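Local coordinates for hypothetical protein, IPT/TIG domain protein (Bacteroides ovatus, PDB 4HW6) that is of unproven function but probably binds carbohydrate as an auxiliary nutrient-binding protein, pairing an IPT/TIG domain with a six-bladed beta-propeller, at residues 120-125 against 423-428; 208-213 against 219-224; 389-394 against 398-403. All blocks are in the same frame, centred on the assembly; numbering follows the deposited sequence.

Contact 1: residues 120-125 against 423-428; sequences ENNTKW and NHRVRK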
# COMPACT_ATOMS: atom_id res chain seq x y z
N GLU A 120 -8.02 -23.03 14.44
CA GLU A 120 -8.06 -23.19 15.88
C GLU A 120 -8.06 -21.83 16.58
O GLU A 120 -7.15 -21.51 17.32
CB GLU A 120 -6.92 -24.09 16.35
CG GLU A 120 -7.30 -25.01 17.49
CD GLU A 120 -6.44 -26.26 17.53
OE1 GLU A 120 -6.49 -27.05 16.55
OE2 GLU A 120 -5.72 -26.46 18.53
N ASN A 121 -9.11 -21.06 16.31
CA ASN A 121 -9.25 -19.67 16.76
C ASN A 121 -7.93 -18.88 16.69
O ASN A 121 -7.45 -18.31 17.69
CB ASN A 121 -9.93 -19.59 18.14
CG ASN A 121 -10.36 -18.17 18.48
OD1 ASN A 121 -10.84 -17.41 17.61
ND2 ASN A 121 -10.16 -17.79 19.72
N ASN A 122 -7.37 -18.85 15.49
CA ASN A 122 -6.20 -18.03 15.17
C ASN A 122 -4.90 -18.42 15.90
O ASN A 122 -4.03 -17.57 16.07
CB ASN A 122 -6.51 -16.53 15.39
CG ASN A 122 -7.66 -16.05 14.54
OD1 ASN A 122 -7.63 -16.20 13.32
ND2 ASN A 122 -8.69 -15.49 15.17
N THR A 123 -4.75 -19.69 16.24
CA THR A 123 -3.55 -20.14 16.92
C THR A 123 -2.62 -20.97 16.03
O THR A 123 -1.43 -21.11 16.34
CB THR A 123 -3.87 -20.90 18.21
OG1 THR A 123 -4.56 -22.11 17.91
CG2 THR A 123 -4.73 -20.02 19.15
N LYS A 124 -3.14 -21.49 14.93
CA LYS A 124 -2.39 -22.40 14.08
C LYS A 124 -2.52 -22.03 12.61
O LYS A 124 -3.50 -21.41 12.21
CB LYS A 124 -2.85 -23.84 14.30
CG LYS A 124 -2.45 -24.39 15.67
CD LYS A 124 -2.72 -25.88 15.77
CE LYS A 124 -2.66 -26.37 17.22
NZ LYS A 124 -3.13 -27.78 17.31
N TRP A 125 -1.51 -22.37 11.82
CA TRP A 125 -1.57 -22.21 10.36
C TRP A 125 -0.58 -23.15 9.70
O TRP A 125 0.35 -23.65 10.34
CB TRP A 125 -1.26 -20.78 9.93
CG TRP A 125 0.12 -20.28 10.32
CD1 TRP A 125 1.24 -20.25 9.53
CD2 TRP A 125 0.51 -19.75 11.58
NE1 TRP A 125 2.30 -19.73 10.23
CE2 TRP A 125 1.88 -19.43 11.50
CE3 TRP A 125 -0.17 -19.53 12.79
CZ2 TRP A 125 2.59 -18.88 12.57
CZ3 TRP A 125 0.53 -18.99 13.85
CH2 TRP A 125 1.89 -18.66 13.73
N ASN A 423 -0.38 -11.44 13.12
CA ASN A 423 -1.63 -12.03 12.64
C ASN A 423 -1.42 -12.94 11.44
O ASN A 423 -2.35 -13.59 11.00
CB ASN A 423 -2.64 -10.93 12.30
CG ASN A 423 -3.19 -10.28 13.54
OD1 ASN A 423 -3.42 -10.96 14.56
ND2 ASN A 423 -3.39 -8.96 13.48
N HIS A 424 -0.20 -12.95 10.91
CA HIS A 424 0.22 -13.88 9.88
C HIS A 424 -0.57 -13.72 8.60
O HIS A 424 -0.73 -14.66 7.82
CB HIS A 424 0.18 -15.29 10.45
CG HIS A 424 1.04 -15.41 11.67
ND1 HIS A 424 2.42 -15.43 11.60
CD2 HIS A 424 0.73 -15.45 12.99
CE1 HIS A 424 2.92 -15.46 12.83
NE2 HIS A 424 1.91 -15.48 13.69
N ARG A 425 -0.97 -12.47 8.35
CA ARG A 425 -1.81 -12.14 7.22
C ARG A 425 -1.32 -10.89 6.52
O ARG A 425 -0.74 -9.99 7.16
CB ARG A 425 -3.24 -11.89 7.70
CG ARG A 425 -4.00 -13.11 8.18
CD ARG A 425 -5.14 -12.61 9.03
NE ARG A 425 -6.05 -13.62 9.54
CZ ARG A 425 -6.11 -14.05 10.80
NH1 ARG A 425 -5.23 -13.68 11.75
NH2 ARG A 425 -7.08 -14.93 11.10
N VAL A 426 -1.61 -10.82 5.22
CA VAL A 426 -1.57 -9.56 4.48
C VAL A 426 -2.94 -8.88 4.60
O VAL A 426 -3.97 -9.43 4.18
CB VAL A 426 -1.23 -9.75 2.99
CG1 VAL A 426 -1.17 -8.41 2.28
CG2 VAL A 426 0.09 -10.50 2.83
N ARG A 427 -2.93 -7.69 5.16
CA ARG A 427 -4.13 -6.88 5.31
C ARG A 427 -4.16 -5.88 4.14
O ARG A 427 -3.13 -5.59 3.52
CB ARG A 427 -4.11 -6.12 6.63
CG ARG A 427 -3.85 -6.96 7.88
CD ARG A 427 -5.01 -7.86 8.26
NE ARG A 427 -6.15 -7.16 8.83
CZ ARG A 427 -6.20 -6.60 10.05
NH1 ARG A 427 -5.21 -6.67 10.89
NH2 ARG A 427 -7.31 -6.00 10.43
N LYS A 428 -5.36 -5.41 3.82
CA LYS A 428 -5.55 -4.41 2.77
C LYS A 428 -6.21 -3.17 3.34
O LYS A 428 -7.10 -3.27 4.18
CB LYS A 428 -6.38 -5.01 1.65
CG LYS A 428 -6.71 -4.09 0.48
CD LYS A 428 -7.42 -4.95 -0.57
CE LYS A 428 -8.17 -4.16 -1.60
NZ LYS A 428 -8.87 -5.11 -2.53

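Contact 2: residues 208-213 against 219-224; sequences GIYLFT and TERLSL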
# COMPACT_ATOMS: atom_id res chain seq x y z
N GLY A 208 26.88 -10.43 1.48
CA GLY A 208 25.79 -9.75 2.15
C GLY A 208 24.69 -9.25 1.24
O GLY A 208 23.57 -9.00 1.71
N ILE A 209 25.00 -9.08 -0.04
CA ILE A 209 24.02 -8.59 -0.99
C ILE A 209 24.07 -9.53 -2.19
O ILE A 209 25.13 -9.74 -2.79
CB ILE A 209 24.24 -7.14 -1.42
CG1 ILE A 209 24.41 -6.23 -0.21
CG2 ILE A 209 23.08 -6.69 -2.30
CD1 ILE A 209 24.60 -4.76 -0.55
N TYR A 210 22.93 -10.12 -2.49
CA TYR A 210 22.75 -11.05 -3.59
C TYR A 210 21.88 -10.42 -4.65
O TYR A 210 21.13 -9.47 -4.36
CB TYR A 210 22.07 -12.31 -3.11
CG TYR A 210 22.91 -13.22 -2.25
CD1 TYR A 210 23.75 -14.16 -2.84
CD2 TYR A 210 22.87 -13.13 -0.87
CE1 TYR A 210 24.52 -15.01 -2.08
CE2 TYR A 210 23.65 -14.00 -0.09
CZ TYR A 210 24.46 -14.94 -0.70
OH TYR A 210 25.26 -15.84 0.01
N LEU A 211 21.98 -10.94 -5.87
CA LEU A 211 21.15 -10.51 -6.99
C LEU A 211 20.50 -11.73 -7.64
O LEU A 211 21.17 -12.74 -7.86
CB LEU A 211 22.01 -9.75 -8.00
CG LEU A 211 21.34 -9.14 -9.23
CD1 LEU A 211 22.03 -7.84 -9.63
CD2 LEU A 211 21.35 -10.12 -10.39
N PHE A 212 19.21 -11.62 -7.97
CA PHE A 212 18.53 -12.63 -8.79
C PHE A 212 18.19 -11.96 -10.12
O PHE A 212 17.54 -10.91 -10.14
CB PHE A 212 17.27 -13.17 -8.12
CG PHE A 212 17.53 -13.94 -6.86
CD1 PHE A 212 17.69 -13.28 -5.63
CD2 PHE A 212 17.62 -15.31 -6.89
CE1 PHE A 212 17.95 -13.99 -4.48
CE2 PHE A 212 17.88 -16.03 -5.72
CZ PHE A 212 18.05 -15.37 -4.53
N THR A 213 18.63 -12.56 -11.23
CA THR A 213 18.58 -11.85 -12.51
C THR A 213 17.19 -11.89 -13.13
O THR A 213 16.55 -12.94 -13.20
CB THR A 213 19.59 -12.41 -13.54
OG1 THR A 213 19.23 -13.74 -13.87
CG2 THR A 213 21.00 -12.39 -12.98
N THR A 219 15.57 -16.73 -11.30
CA THR A 219 16.03 -18.05 -10.84
C THR A 219 17.54 -18.11 -10.61
O THR A 219 18.00 -18.86 -9.75
CB THR A 219 15.62 -19.15 -11.85
OG1 THR A 219 16.23 -18.89 -13.12
CG2 THR A 219 14.08 -19.18 -12.01
N GLU A 220 18.31 -17.33 -11.37
CA GLU A 220 19.76 -17.32 -11.24
C GLU A 220 20.21 -16.31 -10.18
O GLU A 220 19.90 -15.12 -10.27
CB GLU A 220 20.42 -16.98 -12.57
CG GLU A 220 21.93 -17.12 -12.53
CD GLU A 220 22.61 -16.82 -13.86
OE1 GLU A 220 21.90 -16.68 -14.88
OE2 GLU A 220 23.85 -16.72 -13.87
N ARG A 221 20.96 -16.78 -9.19
CA ARG A 221 21.49 -15.93 -8.10
C ARG A 221 22.94 -15.58 -8.36
O ARG A 221 23.74 -16.43 -8.76
CB ARG A 221 21.32 -16.64 -6.76
CG ARG A 221 21.46 -15.73 -5.55
CD ARG A 221 21.45 -16.52 -4.25
NE ARG A 221 22.72 -17.21 -4.03
CZ ARG A 221 22.97 -18.01 -2.99
NH1 ARG A 221 22.03 -18.27 -2.08
NH2 ARG A 221 24.18 -18.58 -2.87
N LEU A 222 23.30 -14.32 -8.13
CA LEU A 222 24.68 -13.84 -8.18
C LEU A 222 25.02 -13.21 -6.83
O LEU A 222 24.15 -12.69 -6.14
CB LEU A 222 24.87 -12.79 -9.29
CG LEU A 222 24.50 -13.16 -10.73
CD1 LEU A 222 24.57 -11.92 -11.62
CD2 LEU A 222 25.35 -14.28 -11.31
N SER A 223 26.30 -13.25 -6.46
CA SER A 223 26.78 -12.57 -5.26
C SER A 223 27.39 -11.23 -5.66
O SER A 223 28.30 -11.19 -6.50
CB SER A 223 27.84 -13.43 -4.56
OG SER A 223 27.28 -14.69 -4.19
N LEU A 224 26.91 -10.14 -5.07
CA LEU A 224 27.38 -8.83 -5.44
C LEU A 224 28.55 -8.41 -4.59
O LEU A 224 29.58 -8.03 -5.11
CB LEU A 224 26.29 -7.78 -5.32
CG LEU A 224 25.08 -7.97 -6.23
CD1 LEU A 224 24.13 -6.78 -6.12
CD2 LEU A 224 25.54 -8.19 -7.67
O HOH W 1 20.82 -14.54 -15.75

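Contact 3: residues 389-394 against 398-403; sequences GYVDGE and QALFNH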
# COMPACT_ATOMS: atom_id res chain seq x y z
N GLY A 389 -4.38 -6.40 18.07
CA GLY A 389 -5.39 -7.42 17.87
C GLY A 389 -5.54 -7.71 16.40
O GLY A 389 -4.66 -7.39 15.60
N TYR A 390 -6.67 -8.28 16.06
CA TYR A 390 -7.02 -8.61 14.66
C TYR A 390 -8.49 -8.32 14.42
O TYR A 390 -9.38 -9.16 14.68
CB TYR A 390 -6.71 -10.07 14.35
CG TYR A 390 -7.21 -10.49 12.98
CD1 TYR A 390 -6.79 -9.84 11.84
CD2 TYR A 390 -8.15 -11.53 12.85
CE1 TYR A 390 -7.26 -10.21 10.59
CE2 TYR A 390 -8.63 -11.91 11.61
CZ TYR A 390 -8.18 -11.25 10.48
OH TYR A 390 -8.68 -11.66 9.25
N VAL A 391 -8.74 -7.09 13.95
CA VAL A 391 -10.11 -6.63 13.67
C VAL A 391 -10.04 -5.81 12.41
O VAL A 391 -9.21 -4.88 12.30
CB VAL A 391 -10.71 -5.76 14.81
CG1 VAL A 391 -12.12 -5.27 14.44
CG2 VAL A 391 -10.71 -6.51 16.13
N ASP A 392 -10.91 -6.17 11.46
CA ASP A 392 -11.06 -5.45 10.22
C ASP A 392 -12.11 -4.36 10.42
O ASP A 392 -12.93 -4.46 11.33
CB ASP A 392 -11.43 -6.42 9.09
CG ASP A 392 -10.21 -7.21 8.56
OD1 ASP A 392 -9.10 -6.66 8.54
OD2 ASP A 392 -10.36 -8.36 8.15
N GLY A 393 -12.08 -3.31 9.61
CA GLY A 393 -13.12 -2.29 9.66
C GLY A 393 -12.53 -0.89 9.51
O GLY A 393 -11.44 -0.73 8.94
N GLU A 394 -13.22 0.10 10.10
CA GLU A 394 -12.86 1.51 9.94
C GLU A 394 -11.48 1.77 10.51
O GLU A 394 -11.13 1.23 11.56
CB GLU A 394 -13.86 2.42 10.66
CG GLU A 394 -15.32 2.30 10.27
CD GLU A 394 -15.61 2.88 8.90
OE1 GLU A 394 -15.05 3.95 8.58
OE2 GLU A 394 -16.43 2.27 8.16
N GLN A 398 -12.11 1.14 14.62
CA GLN A 398 -12.31 -0.32 14.71
C GLN A 398 -11.07 -1.18 14.51
O GLN A 398 -10.84 -2.15 15.26
CB GLN A 398 -13.38 -0.77 13.71
CG GLN A 398 -14.75 -0.15 13.94
CD GLN A 398 -15.80 -0.60 12.93
OE1 GLN A 398 -15.49 -0.83 11.75
NE2 GLN A 398 -17.04 -0.75 13.38
N ALA A 399 -10.28 -0.86 13.50
CA ALA A 399 -9.25 -1.76 13.03
C ALA A 399 -8.13 -1.95 14.05
O ALA A 399 -7.71 -0.98 14.73
CB ALA A 399 -8.67 -1.29 11.73
N LEU A 400 -7.65 -3.19 14.11
CA LEU A 400 -6.53 -3.60 14.95
C LEU A 400 -5.57 -4.46 14.15
O LEU A 400 -5.98 -5.35 13.38
CB LEU A 400 -7.00 -4.38 16.18
CG LEU A 400 -7.67 -3.53 17.25
CD1 LEU A 400 -8.43 -4.40 18.26
CD2 LEU A 400 -6.66 -2.60 17.95
N PHE A 401 -4.29 -4.18 14.36
CA PHE A 401 -3.19 -4.94 13.80
C PHE A 401 -2.40 -5.54 14.95
O PHE A 401 -2.57 -5.18 16.11
CB PHE A 401 -2.22 -4.03 13.06
CG PHE A 401 -2.82 -3.29 11.88
CD1 PHE A 401 -2.99 -3.92 10.66
CD2 PHE A 401 -3.14 -1.95 11.99
CE1 PHE A 401 -3.52 -3.24 9.57
CE2 PHE A 401 -3.66 -1.26 10.90
CZ PHE A 401 -3.85 -1.91 9.69
N ASN A 402 -1.46 -6.39 14.60
CA ASN A 402 -0.54 -6.97 15.61
C ASN A 402 0.82 -7.10 14.98
O ASN A 402 1.09 -8.06 14.24
CB ASN A 402 -1.05 -8.34 16.11
CG ASN A 402 -0.30 -8.83 17.33
OD1 ASN A 402 0.73 -8.24 17.72
ND2 ASN A 402 -0.84 -9.88 17.99
N HIS A 403 1.66 -6.11 15.26
CA HIS A 403 2.99 -5.96 14.67
C HIS A 403 2.95 -5.77 13.16
O HIS A 403 3.57 -6.52 12.38
CB HIS A 403 3.90 -7.11 15.12
CG HIS A 403 4.22 -7.06 16.57
ND1 HIS A 403 4.36 -8.19 17.34
CD2 HIS A 403 4.45 -6.01 17.39
CE1 HIS A 403 4.65 -7.84 18.58
NE2 HIS A 403 4.73 -6.52 18.64

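Contact 1: residues 120-125 against 423-428
Trp125 and His424 stack face to face, the aromatic half of this contact. The six-membered ring of Trp125 and the imidazole have centroids 3.8 Å apart and planes that differ by 25°; the closest atoms are Trp125 CH2 and His424 NE2, 3.2 Å apart. The overlap is off-centre, with Trp125 CZ2 3.4 Å from His424 CE1. With CG set between the backbone N and the carbonyl carbon (chi1 61°), Trp125 lays its indole against His424. Each ring is also anchored by its nitrogen, Trp125 NE1 to the carboxylate of Asp139 and His424 ND1 to the carbonyl of Phe138, which would limit rotation out of the stack.

The polar link runs from Arg425 NH2 to Asn122 OD1, short at 2.6 Å and fairly straight (161° at the hydrogen). Asn122 OD1 lies in the guanidinium plane, yet the donor comes from above the amide plane. A weak bond from Arg425 NH1 to Asn423 O, 3.0 Å, folds the same guanidinium back on its own chain, and Tyr390 adds a cation-pi contact.

Backbone turns carry these groups. Asn122 belongs to a type I' turn from Glu120 to Thr123, closed at Glu120 O by Thr123 N (3.2 Å) and Thr123 OG1 (2.7 Å). On the other segment, His424 and Arg425 together face Asp420 in a G1 beta bulge, which places the stacking ring and the guanidinium on successive residues.

Strand 425-431 runs between strands 109-115 and 415-420, both antiparallel to it, whereas 120-125 belongs to the loop leading from 109-115 to strand 130-131 of another sheet, so the contact spans the seam where the closing propeller blade passes to the next.

Contact 2: residues 208-213 against 219-224
Strands 208-212 and 221-224 run antiparallel, their short axes making an angle of 147° between N-to-C directions. Leu211 and Leu222 form the hydrogen-bonded pair, with Leu211 N 2.8 Å from Leu222 O and Leu222 N 2.7 Å from Leu211 O. Tyr210 with Ser223 and Phe212 with Arg221 are the non-hydrogen-bonded pairs on either side. Further bonds extend the register both ways: Leu224 N reaches Ile209 O at 2.9 Å, and Thr213 N reaches Glu220 O at 3.0 Å close to the loop.

The residues Tyr210, Phe212, Arg221 and Ser223 share one face. Arg221 CG sits 3.8 Å from the centroid of the Phe212 ring, above its face, a CH-pi contact between side chains running side by side. A bend at chi3 (75°) then brings the guanidinium alongside Tyr210, whose CD1 and CE1 lie over one of its faces, CD1 3.4 Å from Arg221 NE; the planes are 42° apart, well short of a parallel stack. Beyond it, Arg221 NH1 bonds to the carbonyl of Thr179.

This hairpin supplies the outer half of a four-stranded antiparallel propeller blade, 221-226 being an edge strand and 207-212 pairing on its other side with 195-199.

On the face of Leu211 and Leu222 the packing is apolar. These two lie side by side, CD2 of Leu211 against CD1 of Leu222, and the latter methyl also meets Thr213 CG2. Leu224 CD2 packs 3.9 Å from Leu211 CB, and its CD1 approaches Ile209 CG2. Where the strands end, a water lies 2.6 Å from Thr213 OG1 and donates to Glu220 OE1, while Thr213 OG1 also bonds to Ser216 OG in the connecting loop.

Contact 3: residues 389-394 against 398-403
Glu394 O is gripped by two consecutive backbone amides, Ala399 N at 3.0 Å, nearly in line with the carbonyl bond, and Gln398 N at 3.2 Å from above the carbonyl plane. The Gln398 side chain adds a third bond: extended beyond CG (chi2 180°), it carries OE1 to 3.0 Å from Glu394 N, an almost straight bond (173°). Both backbone polar groups of Glu394 are thus tied to Gln398. That amide oxygen also passes close to Gly393 CA.

The two segments run antiparallel and form a single isolated beta bridge, Val391 with Leu400, at the edge of the closing propeller blade, where 393-394, one of its two edge strands, pairs with 109-115. In the bridge, Leu400 N lies 2.9 Å from Val391 O, on a carbonyl lone pair; the return bond, Val391 N to Leu400 O, is weak at 3.3 Å. Val391 CG2 and Leu400 CD1 touch at 3.8 Å, the two side chains pointing the same way, while Val391 CG1 rests against Gln398 O. Further along, Gly389 N bonds to Phe401 O at 2.9 Å. The Asp392 carboxylate makes a salt bridge with Arg427.

How the contacts relate
Contacts 1 and 3 share the sheet that closes the propeller, their centres about 12 Å apart. Arg427 of segment 423-428 is their join: besides pairing with Asp392, it probably hydrogen-bonds to the Leu400 carbonyl, while neighbouring Arg425 meets Tyr390. Contact 2 sits in another blade, its centre about 32 Å from that of contact 1 and about 37 Å from that of contact 3. All three are partly buried and none is wholly core. Side chains distant in sequence carry contact 1, with no backbone hydrogen bond between its segments; contact 2 is a regular hairpin with Arg221 against two aromatic rings on one face and leucines on the other; contact 3 is local too, but irregular, relying chiefly on backbone groups and one glutamine amide.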